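Local coordinates for protein DNA polymerase beta (Leishmania infantum, PDB 4P4M) that catalyses addition of deoxyribonucleotides to DNA ends and probably serves in base excision repair and related DNA repair pathways, at residues A[157-162]-A[248-253]; A[164-169]-A[225-230]; A[211-216]-A[342-347]. All coordinates share one frame; numbering follows the deposited sequence.

Contact 1. Residues A[157-162]-A[248-253]; sequences MQESVL and GRLPPR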
loop_
_atom_site.group_PDB
_atom_site.type_symbol
_atom_site.label_atom_id
_atom_site.label_comp_id
_atom_site.label_asym_id
_atom_site.label_seq_id
_atom_site.Cartn_x
_atom_site.Cartn_y
_atom_site.Cartn_z
ATOM N N MET A 157 11.201 -0.769 -14.342
ATOM C CA MET A 157 10.013 -1.515 -14.756
ATOM C C MET A 157 10.296 -3.002 -14.972
ATOM O O MET A 157 9.508 -3.853 -14.555
ATOM C CB MET A 157 9.385 -0.900 -16.019
ATOM C CG MET A 157 8.231 -1.719 -16.603
ATOM S SD MET A 157 7.415 -0.959 -18.031
ATOM C CE MET A 157 6.547 0.399 -17.260
ATOM N N GLN A 158 11.418 -3.327 -15.613
ATOM C CA GLN A 158 11.742 -4.732 -15.873
ATOM C C GLN A 158 11.788 -5.572 -14.593
ATOM O O GLN A 158 11.388 -6.736 -14.597
ATOM C CB GLN A 158 13.055 -4.889 -16.666
ATOM C CG GLN A 158 14.301 -4.313 -15.985
ATOM C CD GLN A 158 14.983 -5.283 -15.013
ATOM O OE1 GLN A 158 14.692 -6.483 -14.994
ATOM N NE2 GLN A 158 15.904 -4.757 -14.206
ATOM N N GLU A 159 12.275 -4.993 -13.500
ATOM C CA GLU A 159 12.308 -5.741 -12.244
ATOM C C GLU A 159 10.915 -5.862 -11.604
ATOM O O GLU A 159 10.588 -6.899 -11.019
ATOM C CB GLU A 159 13.321 -5.158 -11.249
ATOM C CG GLU A 159 13.573 -6.093 -10.062
ATOM C CD GLU A 159 14.473 -5.489 -8.996
ATOM O OE1 GLU A 159 14.129 -5.593 -7.796
ATOM O OE2 GLU A 159 15.529 -4.914 -9.353
ATOM N N SER A 160 10.095 -4.820 -11.706
ATOM C CA SER A 160 8.715 -4.912 -11.222
ATOM C C SER A 160 7.936 -6.037 -11.906
ATOM O O SER A 160 7.113 -6.710 -11.263
ATOM C CB SER A 160 7.973 -3.572 -11.373
ATOM O OG SER A 160 8.299 -2.683 -10.304
ATOM N N VAL A 161 8.169 -6.231 -13.206
ATOM C CA VAL A 161 7.583 -7.379 -13.912
ATOM C C VAL A 161 7.960 -8.697 -13.218
ATOM O O VAL A 161 7.115 -9.596 -13.055
ATOM C CB VAL A 161 8.008 -7.446 -15.406
ATOM C CG1 VAL A 161 7.532 -8.749 -16.043
ATOM C CG2 VAL A 161 7.456 -6.253 -16.181
ATOM N N LEU A 162 9.225 -8.813 -12.818
ATOM C CA LEU A 162 9.686 -10.003 -12.095
ATOM C C LEU A 162 9.028 -10.156 -10.714
ATOM O O LEU A 162 8.715 -11.277 -10.305
ATOM C CB LEU A 162 11.218 -10.016 -11.952
ATOM C CG LEU A 162 12.056 -9.977 -13.240
ATOM C CD1 LEU A 162 13.534 -9.867 -12.909
ATOM C CD2 LEU A 162 11.795 -11.183 -14.130
ATOM N N GLY A 248 11.155 -6.885 0.426
ATOM C CA GLY A 248 11.209 -8.108 -0.355
ATOM C C GLY A 248 12.345 -8.085 -1.373
ATOM O O GLY A 248 12.579 -7.078 -2.041
ATOM N N ARG A 249 13.053 -9.199 -1.494
ATOM C CA ARG A 249 14.215 -9.279 -2.389
ATOM C C ARG A 249 14.110 -10.523 -3.263
ATOM O O ARG A 249 14.006 -11.634 -2.737
ATOM C CB ARG A 249 15.501 -9.353 -1.558
ATOM C CG ARG A 249 16.803 -9.276 -2.373
ATOM C CD ARG A 249 18.030 -9.710 -1.554
ATOM N NE ARG A 249 18.215 -8.989 -0.289
ATOM C CZ ARG A 249 19.021 -7.941 -0.107
ATOM N NH1 ARG A 249 19.721 -7.427 -1.119
ATOM N NH2 ARG A 249 19.117 -7.389 1.099
ATOM N N LEU A 250 14.124 -10.353 -4.586
ATOM C CA LEU A 250 14.114 -11.504 -5.492
ATOM C C LEU A 250 15.360 -12.373 -5.251
ATOM O O LEU A 250 16.438 -11.859 -4.965
ATOM C CB LEU A 250 14.074 -11.048 -6.961
ATOM C CG LEU A 250 12.815 -10.324 -7.472
ATOM C CD1 LEU A 250 13.133 -9.511 -8.717
ATOM C CD2 LEU A 250 11.652 -11.303 -7.746
ATOM N N PRO A 251 15.211 -13.705 -5.348
ATOM C CA PRO A 251 16.381 -14.572 -5.175
ATOM C C PRO A 251 17.389 -14.369 -6.309
ATOM O O PRO A 251 17.005 -13.922 -7.400
ATOM C CB PRO A 251 15.783 -15.991 -5.222
ATOM C CG PRO A 251 14.520 -15.848 -5.963
ATOM C CD PRO A 251 13.984 -14.472 -5.624
ATOM N N PRO A 252 18.665 -14.681 -6.053
ATOM C CA PRO A 252 19.705 -14.508 -7.073
ATOM C C PRO A 252 19.381 -15.314 -8.329
ATOM O O PRO A 252 18.836 -16.415 -8.234
ATOM C CB PRO A 252 20.956 -15.069 -6.399
ATOM C CG PRO A 252 20.691 -14.956 -4.940
ATOM C CD PRO A 252 19.214 -15.156 -4.772
ATOM N N ARG A 253 19.702 -14.756 -9.491
ATOM C CA ARG A 253 19.421 -15.403 -10.764
ATOM C C ARG A 253 20.729 -15.744 -11.468
ATOM O O ARG A 253 21.599 -14.884 -11.620
ATOM C CB ARG A 253 18.569 -14.482 -11.646
ATOM C CG ARG A 253 18.304 -15.011 -13.046
HETATM O O HOH W 1 14.489 -7.478 -5.563
#
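Leu-162 and Leu-250 mark the closest backbone approach, with CA atoms 8.1 Å apart, where the extended loop after strand 243-248 passes the first turns of helix 157-175. Side chains fill the gap. Leu-250 points its CB at the helix and sends CD1 between two residues there. CD1 of Leu-250 lies 3.7 Å from CG of Glu-159 and 3.8 Å from CB of Leu-162. CD2 of Leu-250 lies 3.9 Å from Leu-162 O, against the helix backbone. The Glu-159 side chain and that of Leu-250 run past each other in opposite directions. CG of Glu-159 lies anti to the backbone N (chi1 -168°), and the chain stays extended beyond it, so the methylenes give an apolar flank while the carboxylate travels on toward the loop. A water joins the two segments at that end. It donates to Glu-159 OE1 at 2.9 Å and accepts from Leu-250 N at 3.1 Å. The same OE1 is bound by His-163 and forms a salt bridge with Arg-270, while Tyr-267 packs against both Glu-159 and Leu-250. This is packing within the palm; the Glu-159 side chain is about 11 Å from that of the magnesium ligand Asp-196. With cationic and N-H partners around it, the buried Glu-159 carboxylate is probably held ionised, and its water ties the loop backbone to the helix without any direct hydrogen bond.

Contact 2. Residues A[164-169]-A[225-230]; sequences ENYLRE and EFLESL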
loop_
_atom_site.group_PDB
_atom_site.type_symbol
_atom_site.label_atom_id
_atom_site.label_comp_id
_atom_site.label_asym_id
_atom_site.label_seq_id
_atom_site.Cartn_x
_atom_site.Cartn_y
_atom_site.Cartn_z
ATOM N N GLU A 164 6.053 -9.009 -9.962
ATOM C CA GLU A 164 4.681 -9.409 -10.280
ATOM C C GLU A 164 4.568 -10.920 -10.530
ATOM O O GLU A 164 3.688 -11.590 -9.978
ATOM C CB GLU A 164 4.145 -8.638 -11.489
ATOM C CG GLU A 164 2.690 -8.976 -11.816
ATOM C CD GLU A 164 2.049 -7.944 -12.734
ATOM O OE1 GLU A 164 2.614 -7.687 -13.813
ATOM O OE2 GLU A 164 1.002 -7.376 -12.358
ATOM N N ASN A 165 5.445 -11.451 -11.377
ATOM C CA ASN A 165 5.399 -12.875 -11.712
ATOM C C ASN A 165 5.672 -13.757 -10.493
ATOM O O ASN A 165 5.033 -14.795 -10.308
ATOM C CB ASN A 165 6.397 -13.212 -12.831
ATOM C CG ASN A 165 6.058 -12.528 -14.153
ATOM O OD1 ASN A 165 4.947 -12.037 -14.348
ATOM N ND2 ASN A 165 7.018 -12.502 -15.066
ATOM N N TYR A 166 6.626 -13.334 -9.665
ATOM C CA TYR A 166 7.010 -14.078 -8.469
ATOM C C TYR A 166 5.849 -14.155 -7.478
ATOM O O TYR A 166 5.506 -15.234 -6.995
ATOM C CB TYR A 166 8.237 -13.438 -7.797
ATOM C CG TYR A 166 8.806 -14.232 -6.632
ATOM C CD1 TYR A 166 9.767 -15.214 -6.838
ATOM C CD2 TYR A 166 8.377 -14.000 -5.330
ATOM C CE1 TYR A 166 10.289 -15.946 -5.769
ATOM C CE2 TYR A 166 8.894 -14.722 -4.257
ATOM C CZ TYR A 166 9.843 -15.693 -4.486
ATOM O OH TYR A 166 10.347 -16.404 -3.420
ATOM N N LEU A 167 5.250 -13.009 -7.167
ATOM C CA LEU A 167 4.147 -12.974 -6.201
ATOM C C LEU A 167 2.937 -13.772 -6.705
ATOM O O LEU A 167 2.276 -14.472 -5.921
ATOM C CB LEU A 167 3.753 -11.526 -5.872
ATOM C CG LEU A 167 4.787 -10.745 -5.031
ATOM C CD1 LEU A 167 4.505 -9.249 -5.053
ATOM C CD2 LEU A 167 4.842 -11.261 -3.587
ATOM N N ARG A 168 2.647 -13.676 -8.006
ATOM C CA ARG A 168 1.538 -14.444 -8.594
ATOM C C ARG A 168 1.774 -15.957 -8.498
ATOM O O ARG A 168 0.866 -16.735 -8.156
ATOM C CB ARG A 168 1.298 -14.046 -10.062
ATOM C CG ARG A 168 0.611 -12.698 -10.231
ATOM C CD ARG A 168 0.237 -12.428 -11.693
ATOM N NE ARG A 168 -0.698 -11.313 -11.796
ATOM C CZ ARG A 168 -0.872 -10.580 -12.887
ATOM N NH1 ARG A 168 -0.163 -10.840 -13.983
ATOM N NH2 ARG A 168 -1.753 -9.585 -12.878
ATOM N N GLU A 169 2.988 -16.379 -8.822
ATOM C CA GLU A 169 3.331 -17.786 -8.706
ATOM C C GLU A 169 3.223 -18.289 -7.263
ATOM O O GLU A 169 2.643 -19.348 -7.024
ATOM C CB GLU A 169 4.733 -18.066 -9.266
ATOM C CG GLU A 169 5.141 -19.522 -9.115
ATOM C CD GLU A 169 6.541 -19.805 -9.636
ATOM O OE1 GLU A 169 7.498 -19.760 -8.830
ATOM O OE2 GLU A 169 6.679 -20.079 -10.847
ATOM N N GLU A 225 3.952 -15.452 5.793
ATOM C CA GLU A 225 4.819 -16.508 6.349
ATOM C C GLU A 225 5.466 -17.349 5.247
ATOM O O GLU A 225 6.645 -17.725 5.342
ATOM C CB GLU A 225 4.028 -17.431 7.284
ATOM C CG GLU A 225 3.595 -16.776 8.581
ATOM C CD GLU A 225 2.650 -17.654 9.390
ATOM O OE1 GLU A 225 2.053 -18.593 8.813
ATOM O OE2 GLU A 225 2.501 -17.402 10.603
ATOM N N PHE A 226 4.693 -17.651 4.205
ATOM C CA PHE A 226 5.205 -18.432 3.075
ATOM C C PHE A 226 6.358 -17.685 2.379
ATOM O O PHE A 226 7.420 -18.268 2.121
ATOM C CB PHE A 226 4.066 -18.758 2.091
ATOM C CG PHE A 226 4.451 -19.740 1.006
ATOM C CD1 PHE A 226 4.651 -21.083 1.308
ATOM C CD2 PHE A 226 4.585 -19.327 -0.313
ATOM C CE1 PHE A 226 5.012 -21.984 0.318
ATOM C CE2 PHE A 226 4.932 -20.224 -1.309
ATOM C CZ PHE A 226 5.143 -21.554 -0.991
ATOM N N LEU A 227 6.150 -16.400 2.087
ATOM C CA LEU A 227 7.186 -15.570 1.458
ATOM C C LEU A 227 8.424 -15.416 2.348
ATOM O O LEU A 227 9.542 -15.301 1.853
ATOM C CB LEU A 227 6.631 -14.191 1.087
ATOM C CG LEU A 227 5.500 -14.175 0.048
ATOM C CD1 LEU A 227 4.907 -12.773 -0.071
ATOM C CD2 LEU A 227 6.002 -14.660 -1.321
ATOM N N GLU A 228 8.222 -15.402 3.658
ATOM C CA GLU A 228 9.358 -15.353 4.586
ATOM C C GLU A 228 10.173 -16.660 4.564
ATOM O O GLU A 228 11.408 -16.627 4.617
ATOM C CB GLU A 228 8.874 -15.001 6.003
ATOM C CG GLU A 228 8.442 -13.529 6.119
ATOM C CD GLU A 228 7.698 -13.209 7.403
ATOM O OE1 GLU A 228 7.234 -14.147 8.087
ATOM O OE2 GLU A 228 7.562 -12.007 7.716
ATOM N N SER A 229 9.488 -17.799 4.468
ATOM C CA SER A 229 10.185 -19.097 4.433
ATOM C C SER A 229 11.031 -19.246 3.168
ATOM O O SER A 229 12.039 -19.962 3.161
ATOM C CB SER A 229 9.202 -20.275 4.573
ATOM O OG SER A 229 8.399 -20.443 3.412
ATOM N N LEU A 230 10.632 -18.550 2.107
ATOM C CA LEU A 230 11.374 -18.551 0.844
ATOM C C LEU A 230 12.511 -17.523 0.824
ATOM O O LEU A 230 13.268 -17.448 -0.144
ATOM C CB LEU A 230 10.421 -18.264 -0.322
ATOM C CG LEU A 230 9.458 -19.399 -0.666
ATOM C CD1 LEU A 230 8.325 -18.891 -1.558
ATOM C CD2 LEU A 230 10.211 -20.541 -1.322
HETATM O O HOH W 2 12.659 -17.456 -3.492
#
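Two helices of the polymerase palm, 157-175 and 219-229, meet here through Tyr-166, Leu-167, Leu-227 and Leu-230. The backbones stay well apart. The nearest CA atoms, those of Leu-167 and Leu-227, are 8.6 Å from each other, and side chains span the gap. The deeper part is a leucine pair. CD2 of Leu-167 touches CD1 of Leu-227 at 3.8 Å, and the two side chains cross at about a right angle. The other methyl of Leu-227, CD2, approaches the Tyr-166 ring obliquely and lies 4.1 Å from CE2. Tyr-166 and Leu-227 pass each other in opposite directions. With CG anti to the backbone N (chi1 -173°), the tyrosine stretches across to the end of helix 219-229. There Tyr-166 OH rests against Leu-230, 3.6 Å from its CB and 3.7 Å from its CD1. The hydroxyl is not left to carbon alone. A water sits 2.5 Å from Tyr-166 OH and gives a weak hydrogen bond to the carbonyl oxygen of Leu-230. The helix end has its own fastening. Ser-229 OG donates to Phe-226 O at 2.7 Å, and the same carbonyl also accepts the backbone N-H of Leu-230. Around the contact, Leu-167 rests on Ile-181 and Ile-183 of strand 179-183, and Leu-227 packs on Leu-233 of strand 233-236, which places the helix pair against the palm sheet. Tyr-232, just ahead of that second strand, stacks on the Tyr-166 ring. Leu-250 and Pro-251, of the loop after strand 243-248, also lie against Tyr-166.

Contact 3. Residues A[211-216]-A[342-347]; sequences SEPVAA and LGVPKD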
loop_
_atom_site.group_PDB
_atom_site.type_symbol
_atom_site.label_atom_id
_atom_site.label_comp_id
_atom_site.label_asym_id
_atom_site.label_seq_id
_atom_site.Cartn_x
_atom_site.Cartn_y
_atom_site.Cartn_z
ATOM N N SER A 211 -18.469 -16.716 4.929
ATOM C CA SER A 211 -19.464 -16.259 5.904
ATOM C C SER A 211 -18.924 -15.177 6.851
ATOM O O SER A 211 -19.638 -14.724 7.748
ATOM C CB SER A 211 -19.994 -17.443 6.717
ATOM O OG SER A 211 -18.978 -17.956 7.562
ATOM N N GLU A 212 -17.675 -14.761 6.635
ATOM C CA GLU A 212 -17.009 -13.757 7.471
ATOM C C GLU A 212 -16.076 -12.936 6.580
ATOM O O GLU A 212 -15.781 -13.359 5.456
ATOM C CB GLU A 212 -16.184 -14.439 8.564
ATOM C CG GLU A 212 -17.009 -15.189 9.632
ATOM C CD GLU A 212 -17.779 -14.244 10.553
ATOM O OE1 GLU A 212 -17.255 -13.155 10.875
ATOM O OE2 GLU A 212 -18.904 -14.596 10.964
ATOM N N PRO A 213 -15.614 -11.766 7.065
ATOM C CA PRO A 213 -14.641 -10.977 6.294
ATOM C C PRO A 213 -13.427 -11.830 5.959
ATOM O O PRO A 213 -12.947 -12.571 6.825
ATOM C CB PRO A 213 -14.235 -9.860 7.269
ATOM C CG PRO A 213 -15.455 -9.672 8.151
ATOM C CD PRO A 213 -16.019 -11.087 8.312
ATOM N N VAL A 214 -12.921 -11.723 4.731
ATOM C CA VAL A 214 -11.769 -12.548 4.331
ATOM C C VAL A 214 -10.555 -12.303 5.226
ATOM O O VAL A 214 -9.744 -13.210 5.467
ATOM C CB VAL A 214 -11.411 -12.383 2.820
ATOM C CG1 VAL A 214 -10.926 -10.965 2.519
ATOM C CG2 VAL A 214 -10.341 -13.409 2.399
ATOM N N ALA A 215 -10.444 -11.092 5.754
ATOM C CA ALA A 215 -9.329 -10.761 6.636
ATOM C C ALA A 215 -9.343 -11.609 7.901
ATOM O O ALA A 215 -8.289 -11.865 8.482
ATOM C CB ALA A 215 -9.327 -9.268 6.987
ATOM N N ALA A 216 -10.525 -12.073 8.306
ATOM C CA ALA A 216 -10.644 -12.858 9.539
ATOM C C ALA A 216 -10.115 -14.290 9.408
ATOM O O ALA A 216 -9.943 -14.986 10.407
ATOM C CB ALA A 216 -12.098 -12.862 10.044
ATOM N N LEU A 342 -12.449 -4.479 9.529
ATOM C CA LEU A 342 -11.814 -5.620 8.856
ATOM C C LEU A 342 -12.080 -5.609 7.347
ATOM O O LEU A 342 -12.265 -6.664 6.737
ATOM C CB LEU A 342 -12.261 -6.951 9.484
ATOM C CG LEU A 342 -11.743 -7.177 10.903
ATOM C CD1 LEU A 342 -12.395 -8.400 11.556
ATOM C CD2 LEU A 342 -10.221 -7.297 10.891
ATOM N N GLY A 343 -12.103 -4.415 6.750
ATOM C CA GLY A 343 -12.214 -4.297 5.300
ATOM C C GLY A 343 -13.627 -4.369 4.741
ATOM O O GLY A 343 -13.810 -4.429 3.525
ATOM N N VAL A 344 -14.623 -4.373 5.630
ATOM C CA VAL A 344 -16.033 -4.514 5.246
ATOM C C VAL A 344 -16.841 -3.340 5.801
ATOM O O VAL A 344 -16.803 -3.064 7.005
ATOM C CB VAL A 344 -16.635 -5.847 5.807
ATOM C CG1 VAL A 344 -18.127 -5.989 5.436
ATOM C CG2 VAL A 344 -15.837 -7.054 5.308
ATOM N N PRO A 345 -17.572 -2.626 4.929
ATOM C CA PRO A 345 -18.409 -1.522 5.432
ATOM C C PRO A 345 -19.501 -2.030 6.373
ATOM O O PRO A 345 -20.098 -3.088 6.116
ATOM C CB PRO A 345 -19.066 -0.965 4.152
ATOM C CG PRO A 345 -18.133 -1.389 3.024
ATOM C CD PRO A 345 -17.632 -2.755 3.461
ATOM N N LYS A 346 -19.752 -1.298 7.454
ATOM C CA LYS A 346 -20.887 -1.596 8.333
ATOM C C LYS A 346 -22.183 -1.546 7.531
ATOM O O LYS A 346 -22.258 -0.856 6.515
ATOM C CB LYS A 346 -20.915 -0.617 9.517
ATOM C CG LYS A 346 -19.659 -0.715 10.395
ATOM C CD LYS A 346 -19.841 -0.075 11.765
ATOM C CE LYS A 346 -20.948 -0.771 12.556
ATOM N NZ LYS A 346 -21.186 -0.123 13.876
ATOM N N ASP A 347 -23.195 -2.296 7.963
ATOM C CA ASP A 347 -24.431 -2.433 7.192
ATOM C C ASP A 347 -25.055 -1.102 6.746
ATOM O O ASP A 347 -25.549 -0.986 5.621
ATOM C CB ASP A 347 -25.468 -3.252 7.969
ATOM C CG ASP A 347 -25.185 -4.749 7.930
ATOM O OD1 ASP A 347 -24.286 -5.195 7.176
ATOM O OD2 ASP A 347 -25.878 -5.485 8.657
HETATM O O HOH W 3 -11.782 -8.608 4.768
#
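Leu-342 O is linked to Ala-215 N through one water. The water donates to Leu-342 O at 2.8 Å and accepts the Ala-215 N-H at 3.0 Å. Two carbons also lie against Leu-342 O: CB of Pro-213 at 3.8 Å and CB of Ala-215 at 3.9 Å. The backbones come close, with the CA atoms of Ala-215 and Leu-342 separated by 6.1 Å. Pro-213 lies at the middle of the apolar packing. CB of Pro-213 meets CG2 of Val-344 at 3.8 Å, its CG lies nearly as near that methyl, and the ring crosses the valine at about a right angle. Val-344 has CG1 anti to its own N (chi1 179°), which leaves CG2 as the branch facing the proline. Leu-342 and Gly-343 both have positive phi and form the type I' turn of the small hairpin 340-341/344-345. That turn brings Leu-342 and Val-344 together onto the 211-216 loop. The hairpin belongs to the thumb and the loop to the palm, so the contact joins the two regions, with bound DNA about 5 Å away at its nearest atom. On the other segment, Ala-216 N donates to Pro-213 O at 2.9 Å, holding the 3-10 turn that carries Ala-215. Glu-278 binds Val-214 N through its carboxylate and also touches Pro-213 and Val-344.

Overall arrangement
From the N terminus, helix 157-175 supplies the first segments of contacts 1 and 2 in turn. The chain then crosses strands of the palm sheet and reaches 211-216, the first half of contact 3. Helix 219-229 closes contact 2, and the loop after strand 243-248 closes contact 1. Contact 2 is thus nested inside the loop closed by contact 1, and the two touch where Leu-250 and Pro-251 meet Tyr-166. Contact 3 closes last, at residues 342-347, the turn and second strand of the thumb hairpin, and crosses both others. Its centre lies about 33 Å from that of contact 1. Contacts 1 and 2 bind palm elements together, while contact 3 joins palm to thumb.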